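Local atomic coordinates of protein-tyrosine-phosphatase PTP1 (Arabidopsis thaliana, PDB entry 6KRW), a protein that removes phosphate from phosphotyrosine in proteins, including the MAP kinase MPK6, and helps to modulate plant defence. Residues A[118-123]-A[148-153]; A[181-186]-A[191-196]; A[62-67]-A[236-241]; A[51-54]-A[58-61]; A[202-207]-A[244-249]. All coordinates share one frame; numbering follows the deposited sequence.

Interaction 1. Residues A[118-123]-A[148-153]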
# COMPACT_ATOMS: atom_id res chain seq x y z
N GLU A 118 -9.67 3.12 16.07
CA GLU A 118 -8.75 3.84 16.99
C GLU A 118 -7.34 3.26 16.83
O GLU A 118 -6.38 4.04 16.77
CB GLU A 118 -9.21 3.75 18.45
CG GLU A 118 -8.35 4.60 19.37
CD GLU A 118 -8.75 4.59 20.83
OE1 GLU A 118 -7.99 5.14 21.65
OE2 GLU A 118 -9.81 4.02 21.15
N ASP A 119 -7.24 1.94 16.73
CA ASP A 119 -5.92 1.27 16.50
C ASP A 119 -5.26 1.82 15.24
O ASP A 119 -4.05 2.14 15.25
CB ASP A 119 -6.09 -0.24 16.39
CG ASP A 119 -6.52 -0.93 17.68
OD1 ASP A 119 -6.38 -0.31 18.77
OD2 ASP A 119 -7.03 -2.07 17.58
N PHE A 120 -6.04 1.94 14.17
CA PHE A 120 -5.51 2.46 12.89
C PHE A 120 -4.97 3.88 13.07
O PHE A 120 -3.84 4.17 12.63
CB PHE A 120 -6.58 2.40 11.81
CG PHE A 120 -6.15 3.01 10.51
CD1 PHE A 120 -5.43 2.27 9.57
CD2 PHE A 120 -6.45 4.34 10.22
CE1 PHE A 120 -5.03 2.85 8.38
CE2 PHE A 120 -6.03 4.91 9.03
CZ PHE A 120 -5.34 4.17 8.10
N TRP A 121 -5.78 4.79 13.62
CA TRP A 121 -5.31 6.18 13.75
C TRP A 121 -4.16 6.29 14.73
O TRP A 121 -3.28 7.14 14.51
CB TRP A 121 -6.48 7.11 14.08
CG TRP A 121 -7.34 7.34 12.88
CD1 TRP A 121 -8.64 6.95 12.71
CD2 TRP A 121 -6.95 8.00 11.67
NE1 TRP A 121 -9.09 7.34 11.47
CE2 TRP A 121 -8.08 7.99 10.82
CE3 TRP A 121 -5.76 8.60 11.24
CZ2 TRP A 121 -8.03 8.56 9.54
CZ3 TRP A 121 -5.72 9.16 9.98
CH2 TRP A 121 -6.84 9.13 9.14
N GLU A 122 -4.15 5.45 15.78
CA GLU A 122 -3.02 5.44 16.73
C GLU A 122 -1.76 5.04 15.96
O GLU A 122 -0.71 5.67 16.16
CB GLU A 122 -3.30 4.48 17.87
CG GLU A 122 -2.22 4.50 18.92
CD GLU A 122 -2.21 5.71 19.83
OE1 GLU A 122 -3.27 6.27 20.06
OE2 GLU A 122 -1.13 6.05 20.36
N MET A 123 -1.87 4.05 15.07
CA MET A 123 -0.72 3.63 14.23
C MET A 123 -0.26 4.80 13.35
O MET A 123 0.93 5.07 13.23
CB MET A 123 -1.10 2.43 13.36
CG MET A 123 0.02 2.01 12.44
SD MET A 123 -0.39 0.53 11.48
CE MET A 123 -1.65 1.19 10.37
N GLY A 148 -14.20 -0.13 6.74
CA GLY A 148 -15.06 0.72 7.56
C GLY A 148 -14.80 2.18 7.28
O GLY A 148 -13.71 2.52 6.80
N ASP A 149 -15.79 3.04 7.52
CA ASP A 149 -15.60 4.50 7.33
C ASP A 149 -14.84 5.09 8.51
O ASP A 149 -15.43 5.36 9.55
CB ASP A 149 -16.95 5.20 7.13
CG ASP A 149 -16.83 6.69 6.90
OD1 ASP A 149 -15.72 7.23 7.04
OD2 ASP A 149 -17.89 7.33 6.62
N TYR A 150 -13.53 5.21 8.36
CA TYR A 150 -12.66 5.75 9.42
C TYR A 150 -12.26 7.18 9.08
O TYR A 150 -11.45 7.71 9.83
CB TYR A 150 -11.42 4.84 9.55
CG TYR A 150 -10.52 4.77 8.33
CD1 TYR A 150 -9.51 5.70 8.14
CD2 TYR A 150 -10.74 3.84 7.32
CE1 TYR A 150 -8.74 5.69 6.99
CE2 TYR A 150 -9.98 3.83 6.16
CZ TYR A 150 -8.98 4.77 5.99
OH TYR A 150 -8.22 4.82 4.86
N PHE A 151 -12.87 7.83 8.08
CA PHE A 151 -12.28 9.12 7.64
C PHE A 151 -13.32 10.19 7.27
O PHE A 151 -12.92 11.37 7.19
CB PHE A 151 -11.32 8.90 6.48
CG PHE A 151 -11.93 8.19 5.31
CD1 PHE A 151 -11.86 6.81 5.23
CD2 PHE A 151 -12.56 8.88 4.28
CE1 PHE A 151 -12.42 6.12 4.16
CE2 PHE A 151 -13.10 8.19 3.21
CZ PHE A 151 -13.06 6.82 3.16
N GLN A 152 -14.58 9.86 7.03
CA GLN A 152 -15.55 10.90 6.61
C GLN A 152 -16.09 11.61 7.84
O GLN A 152 -16.42 10.94 8.82
CB GLN A 152 -16.66 10.25 5.79
CG GLN A 152 -16.17 9.68 4.46
CD GLN A 152 -17.32 9.30 3.56
OE1 GLN A 152 -17.60 9.96 2.56
NE2 GLN A 152 -18.01 8.23 3.93
N ASP A 153 -16.17 12.94 7.80
CA ASP A 153 -16.64 13.75 8.96
C ASP A 153 -17.74 14.71 8.50
O ASP A 153 -17.74 15.88 8.96
CB ASP A 153 -15.47 14.46 9.63
CG ASP A 153 -14.93 15.66 8.86
OD1 ASP A 153 -15.11 15.70 7.63
OD2 ASP A 153 -14.34 16.55 9.50
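Phe120 and Trp121, neighbours on helix 117-126, converge on Tyr150, and the three rings make an aromatic cluster. The closest approach to Phe120 is made by Tyr150 CE1, which comes within 3.5 Å of Phe120 CE2. These two rings are oblique, with centroids 4.7 Å apart and planes inclined by 56°. At the same CD1-CE1 side of the phenol ring, Trp121 CZ2 lies 3.5 Å from Tyr150 CD1, near the ring plane and at its edge. Within the helix Phe120 CD2 sits over the indole face, 3.9 Å from its plane, while Phe151 CD1 rests on a face of the Tyr150 ring at 3.5 Å. Tyr150 CG stands between its own backbone N and carbonyl carbon (chi1 64°), which sends the ring toward the helix.

The polar link is a single hydrogen bond from Trp121 NE1 to Tyr150 O, 2.9 Å long and moderately bent at 148°. The acceptor lies close to the indole plane, so the bond helps to set the rotation of the indole. Behind it, Asp149 OD1 accepts from Phe151 N, an Asx turn, and also from Gln152 N, which completes an Asx motif and shapes the loop that presents this carbonyl.

The hydroxyl of Tyr150 bonds to His236 and His198, and Ile132 of strand 131-134 packs against all three rings. A buried indole N-H is thus satisfied by a loop carbonyl, while tyrosine carries a polar end through an apolar core to the histidine that precedes the catalytic cysteine.

Interaction 2. Residues A[181-186]-A[191-196]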
# COMPACT_ATOMS: atom_id res chain seq x y z
N ASN A 181 -7.33 16.13 2.60
CA ASN A 181 -6.33 16.65 3.56
C ASN A 181 -6.94 16.53 4.96
O ASN A 181 -7.92 17.24 5.29
CB ASN A 181 -5.98 18.10 3.24
CG ASN A 181 -4.74 18.57 3.96
OD1 ASN A 181 -4.75 18.74 5.18
ND2 ASN A 181 -3.68 18.79 3.21
N LEU A 182 -6.36 15.62 5.74
CA LEU A 182 -6.91 15.27 7.07
C LEU A 182 -5.98 15.80 8.14
O LEU A 182 -4.76 15.93 7.91
CB LEU A 182 -7.01 13.75 7.20
CG LEU A 182 -7.92 13.05 6.20
CD1 LEU A 182 -7.98 11.55 6.47
CD2 LEU A 182 -9.30 13.71 6.23
N GLU A 183 -6.57 16.07 9.29
CA GLU A 183 -5.86 16.56 10.47
C GLU A 183 -6.23 15.64 11.62
O GLU A 183 -7.43 15.51 11.91
CB GLU A 183 -6.28 17.99 10.74
CG GLU A 183 -5.89 18.51 12.11
CD GLU A 183 -6.37 19.93 12.35
OE1 GLU A 183 -6.24 20.77 11.43
OE2 GLU A 183 -6.89 20.19 13.46
N VAL A 184 -5.23 15.02 12.23
CA VAL A 184 -5.45 14.05 13.32
C VAL A 184 -4.61 14.49 14.52
O VAL A 184 -3.49 15.00 14.33
CB VAL A 184 -5.11 12.62 12.85
CG1 VAL A 184 -3.63 12.43 12.59
CG2 VAL A 184 -5.62 11.59 13.84
N ASN A 185 -5.14 14.31 15.72
CA ASN A 185 -4.36 14.61 16.94
C ASN A 185 -5.04 13.97 18.15
O ASN A 185 -6.21 13.55 18.05
CB ASN A 185 -4.19 16.12 17.15
CG ASN A 185 -5.50 16.84 17.36
OD1 ASN A 185 -6.28 17.02 16.43
ND2 ASN A 185 -5.74 17.28 18.59
N TYR A 186 -4.31 13.89 19.25
CA TYR A 186 -4.89 13.56 20.57
C TYR A 186 -5.61 14.79 21.13
O TYR A 186 -5.28 15.93 20.75
CB TYR A 186 -3.81 13.10 21.55
CG TYR A 186 -3.00 11.93 21.08
CD1 TYR A 186 -3.58 10.69 20.86
CD2 TYR A 186 -1.63 12.05 20.86
CE1 TYR A 186 -2.83 9.61 20.43
CE2 TYR A 186 -0.87 10.98 20.44
CZ TYR A 186 -1.47 9.75 20.22
OH TYR A 186 -0.71 8.70 19.79
N ASP A 191 0.99 19.51 21.16
CA ASP A 191 1.61 20.08 19.94
C ASP A 191 0.56 20.25 18.85
O ASP A 191 -0.57 19.74 19.01
CB ASP A 191 2.75 19.20 19.44
CG ASP A 191 3.64 18.69 20.56
OD1 ASP A 191 4.08 19.52 21.38
OD2 ASP A 191 3.87 17.46 20.61
N GLN A 192 0.94 20.95 17.78
CA GLN A 192 0.14 21.12 16.55
C GLN A 192 -0.33 19.76 16.07
O GLN A 192 0.37 18.76 16.22
CB GLN A 192 0.96 21.79 15.45
CG GLN A 192 1.23 23.27 15.71
CD GLN A 192 0.19 24.16 15.09
OE1 GLN A 192 -0.95 24.24 15.55
NE2 GLN A 192 0.57 24.85 14.03
N PRO A 193 -1.54 19.67 15.46
CA PRO A 193 -2.01 18.39 14.95
C PRO A 193 -1.22 17.94 13.72
O PRO A 193 -0.48 18.71 13.14
CB PRO A 193 -3.48 18.67 14.60
CG PRO A 193 -3.51 20.14 14.31
CD PRO A 193 -2.49 20.77 15.23
N MET A 194 -1.41 16.68 13.34
CA MET A 194 -0.66 16.06 12.23
C MET A 194 -1.50 16.03 10.95
O MET A 194 -2.69 15.66 11.01
CB MET A 194 -0.27 14.64 12.63
CG MET A 194 0.38 13.87 11.53
SD MET A 194 0.94 12.30 12.20
CE MET A 194 0.71 11.23 10.78
N SER A 195 -0.90 16.41 9.83
CA SER A 195 -1.56 16.44 8.51
C SER A 195 -1.29 15.13 7.77
O SER A 195 -0.14 14.73 7.67
CB SER A 195 -1.13 17.63 7.70
OG SER A 195 -1.55 18.83 8.34
N VAL A 196 -2.35 14.52 7.24
CA VAL A 196 -2.25 13.28 6.44
C VAL A 196 -3.02 13.48 5.15
O VAL A 196 -4.21 13.82 5.22
CB VAL A 196 -2.82 12.10 7.24
CG1 VAL A 196 -2.76 10.83 6.41
CG2 VAL A 196 -2.10 11.94 8.57
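The flat groups here are the carboxylate of Glu183 and the amide of Asn185, and both adjoin the Pro193 ring. Pro193 CG lies over one face of the carboxylate, 3.5 Å from Glu183 CD. Its neighbour Pro193 CB is 3.5 Å from Glu183 CG and also reaches Asn185, lying above the amide plane and displaced to the side between OD1 and CB, with Asn185 OD1 at 3.7 Å. Proline thereby fits between two side chains placed two residues apart on the strand. Glu183 reaches it with CG opposite the backbone N (chi1 166°), its chain then running extended.

The backbones form the antiparallel beta hairpin of strands 178-186 and 194-200. Leu182 with Val196 and Val184 with Met194 are hydrogen-bonded pairs, each joined by two N-H...O bonds of 2.9 Å; Glu183 with Ser195 is the non-hydrogen-bonded pair between them. There Ser195 CA and Glu183 CA point their hydrogens at Leu182 O and Met194 O, respectively, both at 3.3 Å.

On the face bearing Leu182, Val184, Met194 and Val196, Val184 CG1 meets Met194 CB at 4.0 Å, the two chains lying side by side, and helix 117-126 packs on this side. The hairpin is therefore amphipathic: apolar groups adhere to the helix, while the face of Glu183 and Ser195 is more polar, with Lys168 of strand 163-172, which flanks 178-186 on its other edge, hydrogen-bonded to Ser195 OG and only weakly paired with Glu183.

Interaction 3. Residues A[62-67]-A[236-241]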
# COMPACT_ATOMS: atom_id res chain seq x y z
N LYS A 62 -9.67 -8.84 15.50
CA LYS A 62 -9.07 -7.60 14.94
C LYS A 62 -8.61 -7.86 13.51
O LYS A 62 -8.05 -6.94 12.89
CB LYS A 62 -7.91 -7.14 15.81
CG LYS A 62 -8.29 -6.76 17.23
CD LYS A 62 -7.09 -6.57 18.14
CE LYS A 62 -7.49 -6.31 19.57
NZ LYS A 62 -6.31 -6.37 20.47
N ASN A 63 -8.90 -9.04 12.98
CA ASN A 63 -8.56 -9.43 11.60
C ASN A 63 -9.83 -9.50 10.76
O ASN A 63 -10.74 -10.25 11.13
CB ASN A 63 -7.84 -10.78 11.58
CG ASN A 63 -6.57 -10.73 12.40
OD1 ASN A 63 -5.85 -9.76 12.32
ND2 ASN A 63 -6.32 -11.75 13.23
N ARG A 64 -9.84 -8.79 9.65
CA ARG A 64 -10.99 -8.82 8.71
C ARG A 64 -11.12 -10.22 8.11
O ARG A 64 -12.26 -10.72 7.96
CB ARG A 64 -10.77 -7.76 7.64
CG ARG A 64 -11.93 -7.67 6.67
CD ARG A 64 -11.84 -6.46 5.78
NE ARG A 64 -12.08 -5.22 6.51
CZ ARG A 64 -13.29 -4.74 6.83
NH1 ARG A 64 -14.42 -5.38 6.49
NH2 ARG A 64 -13.38 -3.58 7.46
N TYR A 65 -9.98 -10.85 7.80
CA TYR A 65 -9.96 -12.18 7.18
C TYR A 65 -9.05 -13.06 8.01
O TYR A 65 -7.95 -12.61 8.41
CB TYR A 65 -9.47 -12.12 5.74
CG TYR A 65 -10.29 -11.23 4.85
CD1 TYR A 65 -11.51 -11.66 4.38
CD2 TYR A 65 -9.88 -9.94 4.57
CE1 TYR A 65 -12.29 -10.83 3.58
CE2 TYR A 65 -10.64 -9.10 3.75
CZ TYR A 65 -11.86 -9.55 3.27
OH TYR A 65 -12.63 -8.72 2.49
N SER A 66 -9.44 -14.30 8.24
CA SER A 66 -8.71 -15.17 9.19
C SER A 66 -7.34 -15.59 8.65
O SER A 66 -6.46 -15.92 9.48
CB SER A 66 -9.56 -16.35 9.56
OG SER A 66 -9.79 -17.17 8.43
N ASP A 67 -7.13 -15.60 7.34
CA ASP A 67 -5.88 -16.11 6.72
C ASP A 67 -5.05 -14.96 6.15
O ASP A 67 -4.08 -15.22 5.41
CB ASP A 67 -6.24 -17.14 5.65
CG ASP A 67 -7.16 -16.61 4.55
OD1 ASP A 67 -7.73 -15.52 4.73
OD2 ASP A 67 -7.32 -17.30 3.54
N HIS A 236 -3.76 0.42 1.72
CA HIS A 236 -4.73 -0.59 2.15
C HIS A 236 -5.81 -0.77 1.10
O HIS A 236 -6.11 0.18 0.34
CB HIS A 236 -5.32 -0.26 3.52
CG HIS A 236 -6.43 0.75 3.52
ND1 HIS A 236 -7.73 0.36 3.35
CD2 HIS A 236 -6.42 2.05 3.82
CE1 HIS A 236 -8.52 1.45 3.43
NE2 HIS A 236 -7.73 2.52 3.70
N CYS A 237 -6.39 -1.94 1.07
CA CYS A 237 -7.62 -2.22 0.29
C CYS A 237 -8.56 -2.88 1.28
O CYS A 237 -8.84 -2.27 2.31
CB CYS A 237 -7.31 -3.04 -0.97
SG CYS A 237 -6.24 -4.48 -0.71
N SER A 238 -9.04 -4.07 0.99
CA SER A 238 -9.86 -4.77 1.98
C SER A 238 -8.96 -5.68 2.84
O SER A 238 -8.95 -5.49 4.04
CB SER A 238 -10.98 -5.50 1.34
OG SER A 238 -11.87 -5.93 2.33
N ALA A 239 -8.27 -6.64 2.24
CA ALA A 239 -7.34 -7.52 2.99
C ALA A 239 -5.95 -6.88 3.10
O ALA A 239 -5.19 -7.31 4.01
CB ALA A 239 -7.26 -8.86 2.34
N GLY A 240 -5.62 -5.95 2.24
CA GLY A 240 -4.31 -5.30 2.20
C GLY A 240 -3.23 -6.16 1.57
O GLY A 240 -2.07 -6.03 2.00
N ILE A 241 -3.57 -6.99 0.60
CA ILE A 241 -2.55 -7.81 -0.11
C ILE A 241 -2.67 -7.79 -1.63
O ILE A 241 -1.65 -7.68 -2.28
CB ILE A 241 -2.50 -9.25 0.45
CG1 ILE A 241 -3.82 -10.00 0.33
CG2 ILE A 241 -1.96 -9.26 1.88
CD1 ILE A 241 -3.73 -11.47 0.67
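Ser238 and Ala239 meet Arg64 and Tyr65, and the chain leading to them is set by His236, whose ND1 donates to Cys237 O at 3.0 Å in a nearly straight bond of 163°, in the carbonyl plane and on a lone pair. Cys237, the phosphocysteine nucleophile, follows without touching 62-67.

Ser238 has OG opposite its backbone N (chi1 -169°), which turns the hydroxyl to the Tyr65 hydroxyl: Tyr65 OH and Ser238 OG are 2.9 Å apart, at the edge of the phenol ring and near its plane. Ser238 OG has a second partner in Lys146 O, to which it is hydrogen-bonded. Arg64 approaches the same serine by its aliphatic part, CD lying 3.5 Å from Ser238 OG, while its NE turns to Gly111 O. Arg64 CG also lies over one face of Tyr65, 3.5 Å from the ring plane and toward its rim.

This segment is the start of the PTP signature P-loop, HCX5R, and 62-65 matches the phosphotyrosine-recognition loop of classical PTPs, whose tyrosine lines the substrate cleft. Tyr65 probably does so here.

Ala239 offers its methyl: Ala239 CB is 3.6 Å from Tyr65 CD2 and 3.7 Å from Tyr65 CE2, coming in obliquely to the ring. Gly240 then turns the loop with a positive phi, and its carbonyl, like that of Ala239, bonds to Arg278. Ile241, at the N-cap position of helix 242-259, joins Ser238 and Ala239 in donating backbone N-H groups to a citrate, probably from the crystallisation medium, lying where substrate phosphate is expected.

Interaction 4. Residues A[51-54]-A[58-61]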
# COMPACT_ATOMS: atom_id res chain seq x y z
N SER A 51 3.00 -16.21 12.67
CA SER A 51 2.09 -15.07 12.92
C SER A 51 1.34 -15.32 14.22
O SER A 51 0.13 -15.21 14.29
CB SER A 51 1.16 -14.86 11.72
OG SER A 51 1.87 -14.74 10.53
N THR A 52 2.06 -15.67 15.27
CA THR A 52 1.44 -16.09 16.55
C THR A 52 0.62 -14.95 17.17
O THR A 52 -0.41 -15.24 17.79
CB THR A 52 2.49 -16.61 17.53
OG1 THR A 52 3.39 -15.57 17.91
CG2 THR A 52 3.30 -17.72 16.91
N VAL A 53 1.08 -13.72 17.07
CA VAL A 53 0.35 -12.63 17.78
C VAL A 53 -1.00 -12.41 17.07
O VAL A 53 -2.01 -12.28 17.77
CB VAL A 53 1.19 -11.34 17.86
CG1 VAL A 53 0.40 -10.24 18.53
CG2 VAL A 53 2.47 -11.63 18.61
N ALA A 54 -0.99 -12.40 15.75
CA ALA A 54 -2.22 -12.21 14.95
C ALA A 54 -3.22 -13.33 15.24
O ALA A 54 -4.46 -13.06 15.12
CB ALA A 54 -1.90 -12.18 13.48
N VAL A 58 -6.97 -13.26 21.84
CA VAL A 58 -7.29 -11.84 22.15
C VAL A 58 -7.32 -10.98 20.87
O VAL A 58 -7.91 -9.90 20.91
CB VAL A 58 -6.31 -11.27 23.17
CG1 VAL A 58 -6.83 -9.96 23.72
CG2 VAL A 58 -6.06 -12.26 24.31
N ASN A 59 -6.68 -11.40 19.78
CA ASN A 59 -6.51 -10.55 18.57
C ASN A 59 -7.33 -11.05 17.38
O ASN A 59 -7.43 -10.30 16.40
CB ASN A 59 -5.04 -10.45 18.18
CG ASN A 59 -4.27 -9.61 19.18
OD1 ASN A 59 -4.79 -8.65 19.73
ND2 ASN A 59 -3.03 -10.01 19.45
N VAL A 60 -7.93 -12.23 17.45
CA VAL A 60 -8.53 -12.82 16.21
C VAL A 60 -9.63 -11.90 15.66
O VAL A 60 -9.70 -11.78 14.43
CB VAL A 60 -9.05 -14.25 16.45
CG1 VAL A 60 -7.90 -15.24 16.45
CG2 VAL A 60 -9.86 -14.37 17.72
N GLU A 61 -10.41 -11.26 16.52
CA GLU A 61 -11.52 -10.38 16.05
C GLU A 61 -10.97 -9.08 15.46
O GLU A 61 -11.73 -8.32 14.94
CB GLU A 61 -12.45 -10.02 17.21
CG GLU A 61 -13.50 -11.06 17.51
CD GLU A 61 -14.51 -10.61 18.55
OE1 GLU A 61 -15.01 -11.47 19.29
OE2 GLU A 61 -14.77 -9.39 18.62
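Asn59 lays its carboxamide across the end of Val53, so that the nitrogen ND2 lies 3.6 Å from Val53 CG1 and the two side chains run obliquely to each other. The contact joins the short, weakly bonded helix 52-55 to the loop that follows it and leads on to the recognition loop at 62-65; it is a local side-chain-to-backbone link, with only three residues between the segments.

The bond itself is a hydrogen bond from Asn59 ND2 to Val53 O, 3.0 Å long and almost straight at 171°. The acceptor lies close to the plane of the amide, but the donor stands 46° out of the plane of the Val53 carbonyl and not on a lone pair. Asn59 CG is opposite its carbonyl carbon (chi1 -71°), which directs the amide at the helix.

Both ends of that amide are engaged further. The same ND2 also donates to Ala86 O, and OD1 accepts from Lys62 NZ, so three partners fix its rotation and tell nitrogen from oxygen. Tyr89 of strand 89-90 packs against Val53, Ala54 and Asn59, helping to bury the bond. On the helical side, Asp72 accepts from Val53 N and bonds Thr52 OG1. Ala54 O, which accepts from Asn63 ND2, also lies 4.1 Å from Asn59 CB and 4.2 Å from Val60 CA.

Interaction 5. Residues A[202-207]-A[244-249]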
# COMPACT_ATOMS: atom_id res chain seq x y z
N PRO A 202 -11.86 4.34 -6.01
CA PRO A 202 -13.03 3.36 -5.98
C PRO A 202 -13.25 2.52 -7.25
O PRO A 202 -14.15 1.70 -7.25
CB PRO A 202 -14.20 4.34 -5.76
CG PRO A 202 -13.79 5.56 -6.54
CD PRO A 202 -12.30 5.70 -6.31
N GLU A 203 -12.30 2.57 -8.20
CA GLU A 203 -12.60 1.84 -9.46
C GLU A 203 -11.58 0.72 -9.66
O GLU A 203 -11.24 0.39 -10.79
CB GLU A 203 -12.65 2.81 -10.63
CG GLU A 203 -13.85 3.74 -10.56
CD GLU A 203 -15.19 3.06 -10.27
OE1 GLU A 203 -15.92 3.56 -9.37
OE2 GLU A 203 -15.55 2.06 -10.94
N TRP A 204 -11.17 0.12 -8.56
CA TRP A 204 -10.30 -1.08 -8.64
C TRP A 204 -11.05 -2.21 -7.94
O TRP A 204 -11.05 -2.30 -6.71
CB TRP A 204 -8.96 -0.79 -7.98
CG TRP A 204 -7.89 -1.81 -8.25
CD1 TRP A 204 -8.05 -3.09 -8.68
CD2 TRP A 204 -6.48 -1.61 -8.11
NE1 TRP A 204 -6.83 -3.71 -8.81
CE2 TRP A 204 -5.85 -2.81 -8.51
CE3 TRP A 204 -5.69 -0.52 -7.74
CZ2 TRP A 204 -4.47 -2.99 -8.47
CZ3 TRP A 204 -4.32 -0.69 -7.72
CH2 TRP A 204 -3.73 -1.90 -8.09
N PRO A 205 -11.70 -3.10 -8.71
CA PRO A 205 -12.50 -4.16 -8.11
C PRO A 205 -11.66 -5.19 -7.34
O PRO A 205 -10.54 -5.49 -7.72
CB PRO A 205 -13.22 -4.84 -9.28
CG PRO A 205 -12.56 -4.30 -10.54
CD PRO A 205 -11.76 -3.07 -10.17
N ASP A 206 -12.26 -5.71 -6.28
CA ASP A 206 -11.70 -6.76 -5.42
C ASP A 206 -11.38 -7.96 -6.32
O ASP A 206 -12.22 -8.38 -7.13
CB ASP A 206 -12.71 -7.01 -4.29
CG ASP A 206 -12.52 -8.32 -3.56
OD1 ASP A 206 -11.56 -9.02 -3.87
OD2 ASP A 206 -13.33 -8.64 -2.68
N HIS A 207 -10.14 -8.44 -6.24
CA HIS A 207 -9.62 -9.61 -7.00
C HIS A 207 -9.64 -9.32 -8.51
O HIS A 207 -9.60 -10.26 -9.28
CB HIS A 207 -10.31 -10.90 -6.54
CG HIS A 207 -9.71 -11.44 -5.28
ND1 HIS A 207 -8.33 -11.55 -5.11
CD2 HIS A 207 -10.25 -11.89 -4.13
CE1 HIS A 207 -8.07 -12.03 -3.92
NE2 HIS A 207 -9.23 -12.24 -3.30
N THR A 244 -3.35 -3.81 -2.79
CA THR A 244 -2.27 -3.18 -2.01
C THR A 244 -0.90 -3.64 -2.53
O THR A 244 -0.06 -2.83 -2.77
CB THR A 244 -2.44 -3.55 -0.54
OG1 THR A 244 -3.60 -2.88 -0.06
CG2 THR A 244 -1.26 -3.13 0.32
N GLY A 245 -0.71 -4.94 -2.69
CA GLY A 245 0.59 -5.44 -3.17
C GLY A 245 0.90 -4.97 -4.57
O GLY A 245 2.05 -4.66 -4.88
N THR A 246 -0.12 -4.92 -5.44
CA THR A 246 0.06 -4.46 -6.82
C THR A 246 0.51 -2.99 -6.79
O THR A 246 1.45 -2.66 -7.48
CB THR A 246 -1.24 -4.70 -7.60
OG1 THR A 246 -1.64 -6.07 -7.52
CG2 THR A 246 -1.13 -4.28 -9.05
N TYR A 247 -0.20 -2.12 -6.06
CA TYR A 247 0.21 -0.70 -6.00
C TYR A 247 1.65 -0.60 -5.48
O TYR A 247 2.49 0.10 -6.06
CB TYR A 247 -0.73 0.17 -5.15
CG TYR A 247 -0.17 1.56 -5.14
CD1 TYR A 247 -0.37 2.41 -6.23
CD2 TYR A 247 0.64 1.99 -4.11
CE1 TYR A 247 0.29 3.61 -6.29
CE2 TYR A 247 1.30 3.20 -4.16
CZ TYR A 247 1.10 4.02 -5.26
OH TYR A 247 1.83 5.13 -5.32
N CYS A 248 1.93 -1.27 -4.37
CA CYS A 248 3.30 -1.20 -3.77
C CYS A 248 4.35 -1.65 -4.81
O CYS A 248 5.40 -1.05 -4.88
CB CYS A 248 3.38 -2.06 -2.52
SG CYS A 248 2.45 -1.39 -1.12
N ALA A 249 4.06 -2.69 -5.59
CA ALA A 249 5.03 -3.20 -6.58
C ALA A 249 5.32 -2.13 -7.62
O ALA A 249 6.48 -1.96 -8.04
CB ALA A 249 4.57 -4.49 -7.19
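Trp204 and Thr246 make the tight part of this contact. The methyl Thr246 CG2 meets the outer rim of the indole at its edge and near its plane, 3.6 Å from Trp204 CZ2 and 3.7 Å from Trp204 CH2. Thr246 CB stands just behind, 3.8 Å from Trp204 CZ2. Trp204 reaches the helix because its CG lies opposite the backbone N (chi1 -168°), and Thr246 presents carbon rather than oxygen because OG1 turns back to Gly242 O in its own helix. Less closely, Tyr247 comes in with its backbone N, 4.1 Å from Trp204 CH2, and its CB, 4.5 Å from Trp204 CZ3, while its ring leads away to His251 and helix 214-223.

Trp204, Pro205 and Asp206 spell the WPD loop of the PTP family, and 244-249 belongs to helix 242-259, which follows the signature loop. The indole is buried at the base of the WPD loop: Phe290, Pro210 and Val216 also touch it, its NE1 donates to Gly208 O, and Trp204 O accepts from Arg243, a probable substrate-binding residue.

Beyond the indole the loop swings clear of the helix. Pro205 and His207 are exposed and make no contact with 244-249. Between them Asp206, inferred to bind substrate, pairs instead with Lys146 through OD2 in a salt bridge, and the backbone N of His207 donates to the bound citrate.

How the interactions relate
Interaction 3, which holds the signature loop, touches interactions 1, 4 and 5. Interaction 5 crosses it along the chain and abuts it where Cys237 SG lies 3.2 Å from Thr244 OG1, with contact centres about 13 Å apart. From the 148-153 loop, Tyr150 OH of interaction 1 reaches His236 NE2 at 2.6 Å, one residue from the nucleophile. Interaction 4 touches the 62-67 loop of interaction 3, Asn63 ND2 bonding to Ala54 O at 3.0 Å. Interaction 2 is the most remote, its centre about 26 Å from that of interaction 3, and joins the network through interaction 1, where Glu122 OE2 and Tyr186 OH are 2.7 Å apart.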